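PDB 4EHX: tetraacyldisaccharide 4'-kinase from Aquifex aeolicus, which transfers the gamma-phosphate of ATP to the 4'-position of a tetraacyldisaccharide 1-phosphate, forming lipid IVA in lipid A biosynthesis. Local coordinates for residues Ser53-Leu58 and Val134-Asp139; Lys156-Lys161 and Ala167-Glu172; Gly198-Lys203 and Lys307-Arg312; Arg242-Asn247 and Leu294-Lys299. All blocks are in the same frame, centred on the assembly; numbering follows the deposited sequence.

In the fold
Contact 1 lies in the core, all four of its touching residues being buried; contacts 2, 3 and 4 lie further out and are partly buried. Contacts 1, 3 and 4 are apolar helix-on-strand junctions, whereas contact 2 joins two loop-rich segments beside the nucleotide-binding loop and leans on polar anchors in its surroundings. A salt bridge, Asp-139 to Arg-171, ties contact 1 to contact 2. Helix 51-61 links contact 1 to contacts 3 and 4: Leu-58 packs on Ile-310 of contact 3, and Tyr-57 on Val-298 of contact 4. Contact 4 is nested within the chain loop closed by contact 3, and the strands they use, 201-212 and 291-300, pair antiparallel.

Contact 1. Residues Ser53-Leu58 and Val134-Asp139; sequences SFVMYL and VFILDD
Val-55 and Leu-58, on the helix that follows the nucleotide-binding loop, meet Ile-136 and Asp-138 on strand 134-138. The two short axes run nearly antiparallel (172°) and come within 9.7 Å of each other. Ile-136 contributes the largest share of the contact, and its CB points toward the helix. From CB the chain forks. The CG2 branch, anti to the backbone N, lies 4.0 Å from Leu-58 CD2 and also faces Val-55 CG1, at 4.3 Å. The other branch begins at CG1 (chi1 -66°), likewise 4.0 Å from Leu-58 CD2, and ends at CD1, which sits 3.9 Å from Leu-58 CG. The two side chains thus reach toward each other tip to tip, with Leu-58 CD2 close to all three outer carbons of the isoleucine. An alanine here would keep CB but is likely to leave Leu-58 CD2 facing a gap in the buried layer. Two residues further along the strand, Val-55 CG2 rests 4.0 Å from Asp-138 CB, the two side chains crossing obliquely. Val-55 meets the aspartate's CB, while its OD2 is hydrogen-bonded to Ser-71 OG. Asp-138 ends a hydrophobic strand and its side chain comes within about 4 Å of that of Lys-51, at nearest atoms, a placement consistent with a Walker B strand. Around this core, Leu-58 also packs on Ile-39 and Val-41 of the adjacent parallel strand 38-43, strand 67-71 borders strand 134-138 in parallel through Ile-136 and Cys-68, and Met-104 of helix 99-107 touches both Val-55 and Asp-138.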
loop_
_atom_site.group_PDB
_atom_site.type_symbol
_atom_site.label_atom_id
_atom_site.label_comp_id
_atom_site.label_asym_id
_atom_site.label_seq_id
_atom_site.Cartn_x
_atom_site.Cartn_y
_atom_site.Cartn_z
ATOM N N SER A 53 2.305 0.124 4.187
ATOM C CA SER A 53 2.730 0.475 5.546
ATOM C C SER A 53 2.282 1.874 5.945
ATOM O O SER A 53 1.854 2.104 7.085
ATOM C CB SER A 53 4.254 0.365 5.704
ATOM O OG SER A 53 4.677 -0.970 5.577
ATOM N N PHE A 54 2.388 2.828 5.026
ATOM C CA PHE A 54 2.007 4.181 5.370
ATOM C C PHE A 54 0.506 4.307 5.598
ATOM O O PHE A 54 0.069 5.040 6.481
ATOM C CB PHE A 54 2.474 5.215 4.323
ATOM C CG PHE A 54 2.259 6.618 4.774
ATOM C CD1 PHE A 54 3.149 7.221 5.666
ATOM C CD2 PHE A 54 1.143 7.325 4.363
ATOM C CE1 PHE A 54 2.934 8.513 6.127
ATOM C CE2 PHE A 54 0.917 8.605 4.829
ATOM C CZ PHE A 54 1.816 9.206 5.705
ATOM N N VAL A 55 -0.295 3.612 4.794
ATOM C CA VAL A 55 -1.744 3.637 5.011
ATOM C C VAL A 55 -2.091 3.136 6.417
ATOM O O VAL A 55 -2.899 3.748 7.124
ATOM C CB VAL A 55 -2.513 2.828 3.922
ATOM C CG1 VAL A 55 -3.971 2.723 4.284
ATOM C CG2 VAL A 55 -2.342 3.511 2.559
ATOM N N MET A 56 -1.475 2.031 6.831
ATOM C CA MET A 56 -1.708 1.490 8.178
ATOM C C MET A 56 -1.327 2.516 9.236
ATOM O O MET A 56 -2.043 2.733 10.213
ATOM C CB MET A 56 -0.874 0.228 8.393
ATOM C CG MET A 56 -1.289 -0.952 7.518
ATOM S SD MET A 56 -0.012 -2.242 7.529
ATOM C CE MET A 56 -0.114 -2.753 9.244
ATOM N N TYR A 57 -0.170 3.131 9.037
ATOM C CA TYR A 57 0.341 4.147 9.944
ATOM C C TYR A 57 -0.610 5.342 10.047
ATOM O O TYR A 57 -0.933 5.814 11.141
ATOM C CB TYR A 57 1.727 4.591 9.474
ATOM C CG TYR A 57 2.201 5.853 10.141
ATOM C CD1 TYR A 57 2.804 5.815 11.398
ATOM C CD2 TYR A 57 2.055 7.085 9.513
ATOM C CE1 TYR A 57 3.238 6.986 12.015
ATOM C CE2 TYR A 57 2.486 8.251 10.112
ATOM C CZ TYR A 57 3.071 8.199 11.363
ATOM O OH TYR A 57 3.485 9.370 11.947
ATOM N N LEU A 58 -1.064 5.820 8.894
ATOM C CA LEU A 58 -1.991 6.944 8.833
ATOM C C LEU A 58 -3.334 6.606 9.479
ATOM O O LEU A 58 -3.901 7.410 10.223
ATOM C CB LEU A 58 -2.195 7.350 7.358
ATOM C CG LEU A 58 -3.217 8.438 7.055
ATOM C CD1 LEU A 58 -2.800 9.738 7.745
ATOM C CD2 LEU A 58 -3.321 8.627 5.524
ATOM N N VAL A 134 -13.838 10.150 7.671
ATOM C CA VAL A 134 -12.707 10.516 6.812
ATOM C C VAL A 134 -12.400 9.366 5.868
ATOM O O VAL A 134 -12.570 8.196 6.233
ATOM C CB VAL A 134 -11.447 10.885 7.654
ATOM C CG1 VAL A 134 -11.047 9.717 8.598
ATOM C CG2 VAL A 134 -10.279 11.299 6.745
ATOM N N PHE A 135 -11.989 9.687 4.640
ATOM C CA PHE A 135 -11.545 8.680 3.687
ATOM C C PHE A 135 -10.048 8.744 3.461
ATOM O O PHE A 135 -9.454 9.823 3.443
ATOM C CB PHE A 135 -12.203 8.882 2.323
ATOM C CG PHE A 135 -13.657 8.606 2.319
ATOM C CD1 PHE A 135 -14.120 7.299 2.372
ATOM C CD2 PHE A 135 -14.572 9.651 2.236
ATOM C CE1 PHE A 135 -15.489 7.028 2.353
ATOM C CE2 PHE A 135 -15.938 9.392 2.217
ATOM C CZ PHE A 135 -16.393 8.074 2.272
ATOM N N ILE A 136 -9.439 7.577 3.285
ATOM C CA ILE A 136 -8.055 7.526 2.839
ATOM C C ILE A 136 -8.068 6.836 1.476
ATOM O O ILE A 136 -8.619 5.740 1.335
ATOM C CB ILE A 136 -7.169 6.707 3.806
ATOM C CG1 ILE A 136 -7.061 7.390 5.182
ATOM C CG2 ILE A 136 -5.786 6.473 3.204
ATOM C CD1 ILE A 136 -6.511 6.440 6.267
ATOM N N LEU A 137 -7.471 7.468 0.473
ATOM C CA LEU A 137 -7.345 6.789 -0.806
ATOM C C LEU A 137 -6.041 6.021 -0.722
ATOM O O LEU A 137 -4.968 6.603 -0.500
ATOM C CB LEU A 137 -7.256 7.783 -1.978
ATOM C CG LEU A 137 -8.240 8.960 -2.001
ATOM C CD1 LEU A 137 -8.119 9.727 -3.344
ATOM C CD2 LEU A 137 -9.678 8.470 -1.811
ATOM N N ASP A 138 -6.105 4.709 -0.868
ATOM C CA ASP A 138 -4.851 4.005 -0.979
ATOM C C ASP A 138 -4.524 4.038 -2.478
ATOM O O ASP A 138 -5.331 3.665 -3.334
ATOM C CB ASP A 138 -4.881 2.607 -0.350
ATOM C CG ASP A 138 -5.642 1.617 -1.173
ATOM O OD1 ASP A 138 -6.430 2.067 -2.015
ATOM O OD2 ASP A 138 -5.468 0.393 -0.970
ATOM N N ASP A 139 -3.360 4.542 -2.794
ATOM C CA ASP A 139 -2.971 4.649 -4.176
ATOM C C ASP A 139 -3.874 5.613 -4.960
ATOM O O ASP A 139 -4.459 5.258 -5.986
ATOM C CB ASP A 139 -2.928 3.265 -4.829
ATOM C CG ASP A 139 -2.049 3.260 -6.052
ATOM O OD1 ASP A 139 -1.112 4.083 -6.061
ATOM O OD2 ASP A 139 -2.298 2.485 -6.998
#

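Contact 2. Residues Lys156-Lys161 and Ala167-Glu172; sequences KKKDLK and AGNLRE
Leu-170 lays its branched end against the backbone of Asp-159: CD2 is 4.0 Å and CD1 4.1 Å from Asp-159 O, so both methyls brush the same carbonyl oxygen. The leucine's CG stands anti to its carbonyl carbon (chi1 -66°), which lets the methyls reach the short, weakly bonded helical turn at about 157-160 although the CB is not aimed at it. Further out, the extended chain of Lys-158 passes the amide of Asn-169, with NZ 3.9 Å from ND2. Both nitrogens are donors, so this is proximity without a bond. The next shell fixes Asp-159. Its OD2 accepts Lys-156 N at 2.9 Å, the N-H nearly straight (171°) but arriving from above the carboxylate plane, while Asp-159 N returns a bond of 2.8 Å to Lys-156 O. OD1 is held by Ser-45 OG, and Lys-156 NZ reaches Gly-48 O. Across the contact, Asn-169 is anchored through backbone bonding to Val-46 and by Asp-162 OD1 on its N. Since Ser-45, Val-46 and Gly-48 belong to the predicted ATP-binding residues, both segments appear to buttress the P-loop of this kinase.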
loop_
_atom_site.group_PDB
_atom_site.type_symbol
_atom_site.label_atom_id
_atom_site.label_comp_id
_atom_site.label_asym_id
_atom_site.label_seq_id
_atom_site.Cartn_x
_atom_site.Cartn_y
_atom_site.Cartn_z
ATOM N N LYS A 156 10.648 7.372 -3.094
ATOM C CA LYS A 156 11.912 6.745 -2.697
ATOM C C LYS A 156 13.074 7.262 -3.535
ATOM O O LYS A 156 12.884 7.774 -4.644
ATOM C CB LYS A 156 11.828 5.222 -2.770
ATOM C CG LYS A 156 11.553 4.696 -4.144
ATOM C CD LYS A 156 11.274 3.215 -4.111
ATOM C CE LYS A 156 10.805 2.739 -5.468
ATOM N NZ LYS A 156 10.445 1.297 -5.435
ATOM N N LYS A 157 14.286 7.136 -3.009
ATOM C CA LYS A 157 15.448 7.686 -3.705
ATOM C C LYS A 157 15.492 7.197 -5.155
ATOM O O LYS A 157 15.773 7.967 -6.068
ATOM C CB LYS A 157 16.748 7.336 -2.968
ATOM C CG LYS A 157 17.998 7.977 -3.583
ATOM C CD LYS A 157 19.258 7.539 -2.831
ATOM C CE LYS A 157 20.514 8.180 -3.397
ATOM N NZ LYS A 157 21.732 7.684 -2.691
ATOM N N LYS A 158 15.199 5.916 -5.362
ATOM C CA LYS A 158 15.212 5.330 -6.710
ATOM C C LYS A 158 14.307 6.080 -7.703
ATOM O O LYS A 158 14.630 6.184 -8.898
ATOM C CB LYS A 158 14.781 3.866 -6.634
ATOM C CG LYS A 158 14.953 3.087 -7.936
ATOM C CD LYS A 158 14.296 1.724 -7.825
ATOM C CE LYS A 158 14.468 0.913 -9.101
ATOM N NZ LYS A 158 13.732 -0.385 -9.030
ATOM N N ASP A 159 13.175 6.588 -7.214
ATOM C CA ASP A 159 12.227 7.327 -8.066
ATOM C C ASP A 159 12.882 8.529 -8.737
ATOM O O ASP A 159 12.612 8.821 -9.909
ATOM C CB ASP A 159 11.022 7.818 -7.255
ATOM C CG ASP A 159 10.124 6.688 -6.777
ATOM O OD1 ASP A 159 10.077 5.631 -7.447
ATOM O OD2 ASP A 159 9.444 6.859 -5.736
ATOM N N LEU A 160 13.727 9.239 -7.990
ATOM C CA LEU A 160 14.358 10.466 -8.495
ATOM C C LEU A 160 15.309 10.209 -9.660
ATOM O O LEU A 160 15.647 11.126 -10.414
ATOM C CB LEU A 160 15.107 11.184 -7.372
ATOM C CG LEU A 160 14.274 11.690 -6.193
ATOM C CD1 LEU A 160 15.177 12.311 -5.146
ATOM C CD2 LEU A 160 13.235 12.696 -6.667
ATOM N N LYS A 161 15.738 8.961 -9.809
ATOM C CA LYS A 161 16.660 8.607 -10.879
ATOM C C LYS A 161 15.971 7.819 -11.988
ATOM O O LYS A 161 16.619 7.405 -12.942
ATOM C CB LYS A 161 17.822 7.785 -10.315
ATOM C CG LYS A 161 18.559 8.461 -9.165
ATOM C CD LYS A 161 19.575 7.532 -8.502
ATOM C CE LYS A 161 18.891 6.443 -7.691
ATOM N NZ LYS A 161 19.849 5.701 -6.825
ATOM N N ALA A 167 10.018 2.207 -20.244
ATOM C CA ALA A 167 11.481 2.166 -20.097
ATOM C C ALA A 167 11.889 2.136 -18.617
ATOM O O ALA A 167 12.829 1.441 -18.232
ATOM C CB ALA A 167 12.139 3.334 -20.812
ATOM N N GLY A 168 11.181 2.894 -17.789
ATOM C CA GLY A 168 11.425 2.873 -16.353
ATOM C C GLY A 168 10.161 2.540 -15.594
ATOM O O GLY A 168 9.220 1.995 -16.170
ATOM N N ASN A 169 10.124 2.889 -14.310
ATOM C CA ASN A 169 8.994 2.542 -13.454
ATOM C C ASN A 169 8.041 3.683 -13.133
ATOM O O ASN A 169 7.066 3.484 -12.413
ATOM C CB ASN A 169 9.491 1.934 -12.137
ATOM C CG ASN A 169 10.367 0.731 -12.355
ATOM O OD1 ASN A 169 9.890 -0.326 -12.767
ATOM N ND2 ASN A 169 11.659 0.884 -12.092
ATOM N N LEU A 170 8.307 4.878 -13.647
ATOM C CA LEU A 170 7.464 6.019 -13.298
ATOM C C LEU A 170 6.108 5.974 -14.011
ATOM O O LEU A 170 6.031 5.767 -15.231
ATOM C CB LEU A 170 8.185 7.342 -13.582
ATOM C CG LEU A 170 9.425 7.627 -12.731
ATOM C CD1 LEU A 170 10.040 8.967 -13.123
ATOM C CD2 LEU A 170 9.066 7.601 -11.248
ATOM N N ARG A 171 5.037 6.167 -13.250
ATOM C CA ARG A 171 3.700 6.256 -13.833
ATOM C C ARG A 171 3.445 7.657 -14.381
ATOM O O ARG A 171 2.596 7.836 -15.254
ATOM C CB ARG A 171 2.622 5.883 -12.797
ATOM C CG ARG A 171 2.548 4.382 -12.525
ATOM C CD ARG A 171 1.360 4.012 -11.638
ATOM N NE ARG A 171 1.574 4.398 -10.248
ATOM C CZ ARG A 171 0.750 4.090 -9.253
ATOM N NH1 ARG A 171 -0.351 3.384 -9.489
ATOM N NH2 ARG A 171 1.025 4.488 -8.019
ATOM N N GLU A 172 4.157 8.641 -13.828
ATOM C CA GLU A 172 4.059 10.047 -14.239
ATOM C C GLU A 172 5.425 10.690 -14.117
ATOM O O GLU A 172 6.235 10.268 -13.284
ATOM C CB GLU A 172 3.152 10.845 -13.302
ATOM C CG GLU A 172 1.806 10.291 -13.047
ATOM C CD GLU A 172 0.960 11.278 -12.277
ATOM O OE1 GLU A 172 0.728 11.057 -11.067
ATOM O OE2 GLU A 172 0.544 12.290 -12.887
#

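Contact 3. Residues Gly198-Lys203 and Lys307-Arg312; sequences GKPTFK and KKLIYR
Where strand 201-212 begins, helix 303-312 near the C-terminus is packed against it, with Leu-309 meeting Pro-200 and Phe-202. The evidence is a single methyl: CD1 of Leu-309 makes every close approach. It lies 3.9 Å from Pro-200 CB and 4.1 Å from Pro-200 CG, the leucine crossing the proline at about a right angle. The same methyl is 4.2 Å from Phe-202 CZ and close to the plane of the ring, so it meets the edge of the phenylalanine and not its face. On the helix, a chi1 of -75° sets the leucine's CG beside the backbone N, while CB itself points toward the strand. Pro-200 and Phe-202, two residues apart, both direct their CB toward the helix. Between them, Thr-201 OG1 donates 2.7 Å to Lys-199 O from above the carbonyl plane (45° out of it), a local bond just where the strand begins. Lys-199 NZ in turn reaches the backbone oxygens of Arg-178 and Ala-180. Phe-202 also touches Lys-305 and Leu-306 of the same helix, and Ile-310 turns to Leu-58 and Leu-61 of helix 51-61. The contact lies away from the annotated nucleotide site. Apolar packing of a helix on strands is general to alpha/beta folds, and is consistent here with the P-loop NTPase fold of the family.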
loop_
_atom_site.group_PDB
_atom_site.type_symbol
_atom_site.label_atom_id
_atom_site.label_comp_id
_atom_site.label_asym_id
_atom_site.label_seq_id
_atom_site.Cartn_x
_atom_site.Cartn_y
_atom_site.Cartn_z
ATOM N N GLY A 198 10.436 22.618 -0.497
ATOM C CA GLY A 198 9.669 23.639 0.194
ATOM C C GLY A 198 8.372 23.106 0.789
ATOM O O GLY A 198 7.776 23.742 1.661
ATOM N N LYS A 199 7.927 21.937 0.333
ATOM C CA LYS A 199 6.720 21.323 0.895
ATOM C C LYS A 199 7.003 20.623 2.228
ATOM O O LYS A 199 8.121 20.170 2.466
ATOM C CB LYS A 199 6.135 20.297 -0.080
ATOM C CG LYS A 199 5.755 20.870 -1.439
ATOM C CD LYS A 199 5.371 19.765 -2.410
ATOM C CE LYS A 199 4.962 20.322 -3.767
ATOM N NZ LYS A 199 3.715 21.147 -3.690
ATOM N N PRO A 200 5.975 20.503 3.084
ATOM C CA PRO A 200 6.118 19.692 4.300
ATOM C C PRO A 200 6.624 18.307 3.914
ATOM O O PRO A 200 6.040 17.646 3.057
ATOM C CB PRO A 200 4.688 19.595 4.829
ATOM C CG PRO A 200 3.985 20.796 4.247
ATOM C CD PRO A 200 4.594 20.977 2.891
ATOM N N THR A 201 7.701 17.872 4.553
ATOM C CA THR A 201 8.405 16.674 4.126
ATOM C C THR A 201 8.757 15.826 5.346
ATOM O O THR A 201 9.213 16.355 6.356
ATOM C CB THR A 201 9.674 17.053 3.332
ATOM O OG1 THR A 201 9.288 17.807 2.174
ATOM C CG2 THR A 201 10.441 15.808 2.895
ATOM N N PHE A 202 8.542 14.519 5.235
ATOM C CA PHE A 202 8.666 13.595 6.365
ATOM C C PHE A 202 9.414 12.329 5.983
ATOM O O PHE A 202 8.961 11.563 5.134
ATOM C CB PHE A 202 7.276 13.181 6.846
ATOM C CG PHE A 202 6.385 14.340 7.154
ATOM C CD1 PHE A 202 5.614 14.912 6.154
ATOM C CD2 PHE A 202 6.356 14.888 8.429
ATOM C CE1 PHE A 202 4.800 15.998 6.431
ATOM C CE2 PHE A 202 5.553 15.977 8.712
ATOM C CZ PHE A 202 4.775 16.531 7.710
ATOM N N LYS A 203 10.543 12.092 6.626
ATOM C CA LYS A 203 11.301 10.881 6.361
ATOM C C LYS A 203 10.632 9.694 7.019
ATOM O O LYS A 203 10.203 9.769 8.176
ATOM C CB LYS A 203 12.720 11.023 6.906
ATOM C CG LYS A 203 13.612 11.955 6.097
ATOM C CD LYS A 203 14.989 11.981 6.753
ATOM C CE LYS A 203 16.023 12.697 5.918
ATOM N NZ LYS A 203 17.339 12.559 6.608
ATOM N N LYS A 307 0.595 15.303 11.996
ATOM C CA LYS A 307 -0.658 15.258 12.750
ATOM C C LYS A 307 -1.370 16.597 12.641
ATOM O O LYS A 307 -2.593 16.654 12.523
ATOM C CB LYS A 307 -0.412 14.932 14.237
ATOM C CG LYS A 307 0.005 13.470 14.500
ATOM C CD LYS A 307 0.210 13.242 16.002
ATOM C CE LYS A 307 0.457 11.772 16.348
ATOM N NZ LYS A 307 0.754 11.622 17.810
ATOM N N LYS A 308 -0.604 17.681 12.696
ATOM C CA LYS A 308 -1.191 19.013 12.569
ATOM C C LYS A 308 -1.818 19.234 11.198
ATOM O O LYS A 308 -2.899 19.817 11.106
ATOM C CB LYS A 308 -0.159 20.103 12.866
ATOM C CG LYS A 308 -0.698 21.526 12.749
ATOM C CD LYS A 308 0.273 22.526 13.361
ATOM C CE LYS A 308 -0.253 23.951 13.244
ATOM N NZ LYS A 308 0.716 24.941 13.799
ATOM N N LEU A 309 -1.152 18.780 10.135
ATOM C CA LEU A 309 -1.716 18.924 8.791
ATOM C C LEU A 309 -3.022 18.159 8.701
ATOM O O LEU A 309 -3.978 18.615 8.086
ATOM C CB LEU A 309 -0.776 18.397 7.702
ATOM C CG LEU A 309 0.455 19.210 7.304
ATOM C CD1 LEU A 309 1.288 18.409 6.308
ATOM C CD2 LEU A 309 0.066 20.567 6.724
ATOM N N ILE A 310 -3.052 16.983 9.315
ATOM C CA ILE A 310 -4.234 16.134 9.239
ATOM C C ILE A 310 -5.398 16.764 9.987
ATOM O O ILE A 310 -6.504 16.870 9.461
ATOM C CB ILE A 310 -3.928 14.739 9.765
ATOM C CG1 ILE A 310 -2.930 14.050 8.829
ATOM C CG2 ILE A 310 -5.204 13.899 9.909
ATOM C CD1 ILE A 310 -2.344 12.782 9.407
ATOM N N TYR A 311 -5.128 17.192 11.213
ATOM C CA TYR A 311 -6.106 17.872 12.053
ATOM C C TYR A 311 -6.793 19.033 11.327
ATOM O O TYR A 311 -8.021 19.186 11.399
ATOM C CB TYR A 311 -5.396 18.333 13.328
ATOM C CG TYR A 311 -6.098 19.370 14.169
ATOM C CD1 TYR A 311 -7.137 19.017 15.022
ATOM C CD2 TYR A 311 -5.680 20.695 14.158
ATOM C CE1 TYR A 311 -7.765 19.964 15.813
ATOM C CE2 TYR A 311 -6.297 21.647 14.947
ATOM C CZ TYR A 311 -7.338 21.276 15.770
ATOM O OH TYR A 311 -7.952 22.224 16.554
ATOM N N ARG A 312 -6.015 19.842 10.612
ATOM C CA ARG A 312 -6.573 21.036 9.972
ATOM C C ARG A 312 -7.561 20.773 8.829
ATOM O O ARG A 312 -8.343 21.663 8.483
ATOM C CB ARG A 312 -5.462 21.983 9.504
ATOM C CG ARG A 312 -4.631 22.593 10.641
ATOM C CD ARG A 312 -5.469 23.528 11.510
ATOM N NE ARG A 312 -4.681 24.077 12.619
ATOM C CZ ARG A 312 -3.997 25.215 12.550
ATOM N NH1 ARG A 312 -4.011 25.930 11.428
ATOM N NH2 ARG A 312 -3.303 25.645 13.601
#

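Contact 4. Residues Arg242-Asn247 and Leu294-Lys299; sequences RKVLKN and LNFKVK
Helix 242-247 passes over strand 294-299 at a steep 78°, the short axes coming no nearer than 11.6 Å, so that Leu-294 and Phe-296 must bridge the distance to Val-244 and Leu-245. Val-244 is central on the helix side. Its CG1, set anti to the backbone N (chi1 174°), lies 3.8 Å from Leu-294 CD1 and equally 3.8 Å from Phe-296 CZ. The side chains of Val-244 and Leu-294 slide past each other in opposite directions; CG1 meets Phe-296 at the ring edge, near its plane, and not over a face. Leu-245 supplies a second approach: CB does not point at the strand, but the outer part of the side chain brings CD2 within 3.9 Å of Leu-294 CD1. That methyl of Leu-294 therefore touches neighbours from two successive helix residues. Leu-294 and Phe-296, two apart on the strand, both direct CB toward the helix. No hydrogen bond crosses between the segments, and the contact is apolar throughout. Around it, Leu-294 also packs on Phe-241 and Leu-248 of the same helix, whose Leu-245 reaches on to Val-252 and Phe-255 of strand 252-257. Strand 291-300 pairs antiparallel with strand 201-212 and parallel with strand 275-277, and further along it Val-298 rests on Ser-53 and Tyr-57 of helix 51-61, so one strand serves both helices.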
loop_
_atom_site.group_PDB
_atom_site.type_symbol
_atom_site.label_atom_id
_atom_site.label_comp_id
_atom_site.label_asym_id
_atom_site.label_seq_id
_atom_site.Cartn_x
_atom_site.Cartn_y
_atom_site.Cartn_z
ATOM N N ARG A 242 13.904 -13.321 0.901
ATOM C CA ARG A 242 15.116 -14.018 1.334
ATOM C C ARG A 242 16.123 -13.068 1.977
ATOM O O ARG A 242 16.720 -13.381 3.009
ATOM C CB ARG A 242 15.783 -14.755 0.165
ATOM C CG ARG A 242 15.064 -16.015 -0.297
ATOM C CD ARG A 242 15.799 -16.677 -1.460
ATOM N NE ARG A 242 17.037 -17.318 -1.031
ATOM C CZ ARG A 242 17.189 -18.633 -0.897
ATOM N NH1 ARG A 242 16.185 -19.453 -1.176
ATOM N NH2 ARG A 242 18.351 -19.130 -0.496
ATOM N N LYS A 243 16.312 -11.911 1.351
ATOM C CA LYS A 243 17.247 -10.912 1.850
ATOM C C LYS A 243 16.842 -10.431 3.242
ATOM O O LYS A 243 17.654 -10.425 4.171
ATOM C CB LYS A 243 17.324 -9.730 0.880
ATOM C CG LYS A 243 18.394 -8.703 1.226
ATOM C CD LYS A 243 19.783 -9.324 1.210
ATOM C CE LYS A 243 20.853 -8.306 1.583
ATOM N NZ LYS A 243 20.906 -7.168 0.623
ATOM N N VAL A 244 15.580 -10.038 3.383
ATOM C CA VAL A 244 15.075 -9.521 4.647
ATOM C C VAL A 244 15.247 -10.531 5.779
ATOM O O VAL A 244 15.671 -10.176 6.880
ATOM C CB VAL A 244 13.589 -9.135 4.543
ATOM C CG1 VAL A 244 13.047 -8.731 5.913
ATOM C CG2 VAL A 244 13.400 -8.015 3.523
ATOM N N LEU A 245 14.909 -11.787 5.505
ATOM C CA LEU A 245 15.055 -12.849 6.493
ATOM C C LEU A 245 16.511 -12.977 6.936
ATOM O O LEU A 245 16.802 -13.144 8.123
ATOM C CB LEU A 245 14.561 -14.182 5.923
ATOM C CG LEU A 245 13.057 -14.321 5.659
ATOM C CD1 LEU A 245 12.745 -15.628 4.917
ATOM C CD2 LEU A 245 12.286 -14.259 6.964
ATOM N N LYS A 246 17.421 -12.897 5.970
ATOM C CA LYS A 246 18.851 -12.993 6.246
ATOM C C LYS A 246 19.336 -11.828 7.108
ATOM O O LYS A 246 20.007 -12.033 8.118
ATOM C CB LYS A 246 19.647 -13.049 4.937
ATOM C CG LYS A 246 21.151 -13.160 5.128
ATOM C CD LYS A 246 21.884 -13.201 3.796
ATOM C CE LYS A 246 23.387 -13.338 4.001
ATOM N NZ LYS A 246 24.134 -13.412 2.713
ATOM N N ASN A 247 18.984 -10.609 6.708
ATOM C CA ASN A 247 19.404 -9.415 7.440
ATOM C C ASN A 247 18.862 -9.358 8.868
ATOM O O ASN A 247 19.449 -8.710 9.735
ATOM C CB ASN A 247 19.021 -8.139 6.678
ATOM C CG ASN A 247 19.738 -8.012 5.343
ATOM O OD1 ASN A 247 19.182 -7.490 4.375
ATOM N ND2 ASN A 247 20.977 -8.490 5.286
ATOM N N LEU A 294 6.256 -11.356 8.617
ATOM C CA LEU A 294 6.993 -10.371 9.380
ATOM C C LEU A 294 6.165 -9.090 9.490
ATOM O O LEU A 294 5.438 -8.717 8.566
ATOM C CB LEU A 294 8.332 -10.082 8.716
ATOM C CG LEU A 294 9.207 -11.297 8.396
ATOM C CD1 LEU A 294 10.473 -10.867 7.659
ATOM C CD2 LEU A 294 9.553 -12.058 9.661
ATOM N N ASN A 295 6.269 -8.420 10.629
ATOM C CA ASN A 295 5.539 -7.177 10.829
ATOM C C ASN A 295 6.507 -6.038 11.089
ATOM O O ASN A 295 7.312 -6.088 12.020
ATOM C CB ASN A 295 4.544 -7.319 11.985
ATOM C CG ASN A 295 3.490 -6.221 11.991
ATOM O OD1 ASN A 295 3.386 -5.429 11.052
ATOM N ND2 ASN A 295 2.689 -6.184 13.043
ATOM N N PHE A 296 6.437 -5.025 10.238
ATOM C CA PHE A 296 7.248 -3.831 10.385
ATOM C C PHE A 296 6.371 -2.664 10.820
ATOM O O PHE A 296 5.168 -2.657 10.568
ATOM C CB PHE A 296 7.948 -3.517 9.064
ATOM C CG PHE A 296 9.017 -4.499 8.714
ATOM C CD1 PHE A 296 8.692 -5.741 8.200
ATOM C CD2 PHE A 296 10.353 -4.190 8.915
ATOM C CE1 PHE A 296 9.683 -6.654 7.885
ATOM C CE2 PHE A 296 11.345 -5.092 8.603
ATOM C CZ PHE A 296 11.009 -6.333 8.089
ATOM N N LYS A 297 6.968 -1.692 11.499
ATOM C CA LYS A 297 6.236 -0.506 11.917
ATOM C C LYS A 297 6.877 0.700 11.260
ATOM O O LYS A 297 8.086 0.705 11.027
ATOM C CB LYS A 297 6.247 -0.363 13.443
ATOM C CG LYS A 297 5.367 -1.377 14.171
ATOM C CD LYS A 297 3.902 -1.214 13.784
ATOM C CE LYS A 297 3.039 -2.331 14.354
ATOM N NZ LYS A 297 3.051 -2.362 15.839
ATOM N N VAL A 298 6.063 1.702 10.935
ATOM C CA VAL A 298 6.570 2.937 10.360
ATOM C C VAL A 298 7.038 3.845 11.478
ATOM O O VAL A 298 6.358 4.013 12.488
ATOM C CB VAL A 298 5.493 3.696 9.536
ATOM C CG1 VAL A 298 5.872 5.174 9.394
ATOM C CG2 VAL A 298 5.297 3.045 8.173
ATOM N N LYS A 299 8.213 4.426 11.294
ATOM C CA LYS A 299 8.684 5.466 12.183
ATOM C C LYS A 299 8.843 6.687 11.306
ATOM O O LYS A 299 9.624 6.666 10.353
ATOM C CB LYS A 299 10.036 5.094 12.777
ATOM C CG LYS A 299 10.071 3.708 13.419
ATOM C CD LYS A 299 9.274 3.692 14.702
ATOM C CE LYS A 299 9.442 2.348 15.438
ATOM N NZ LYS A 299 8.625 2.310 16.680
#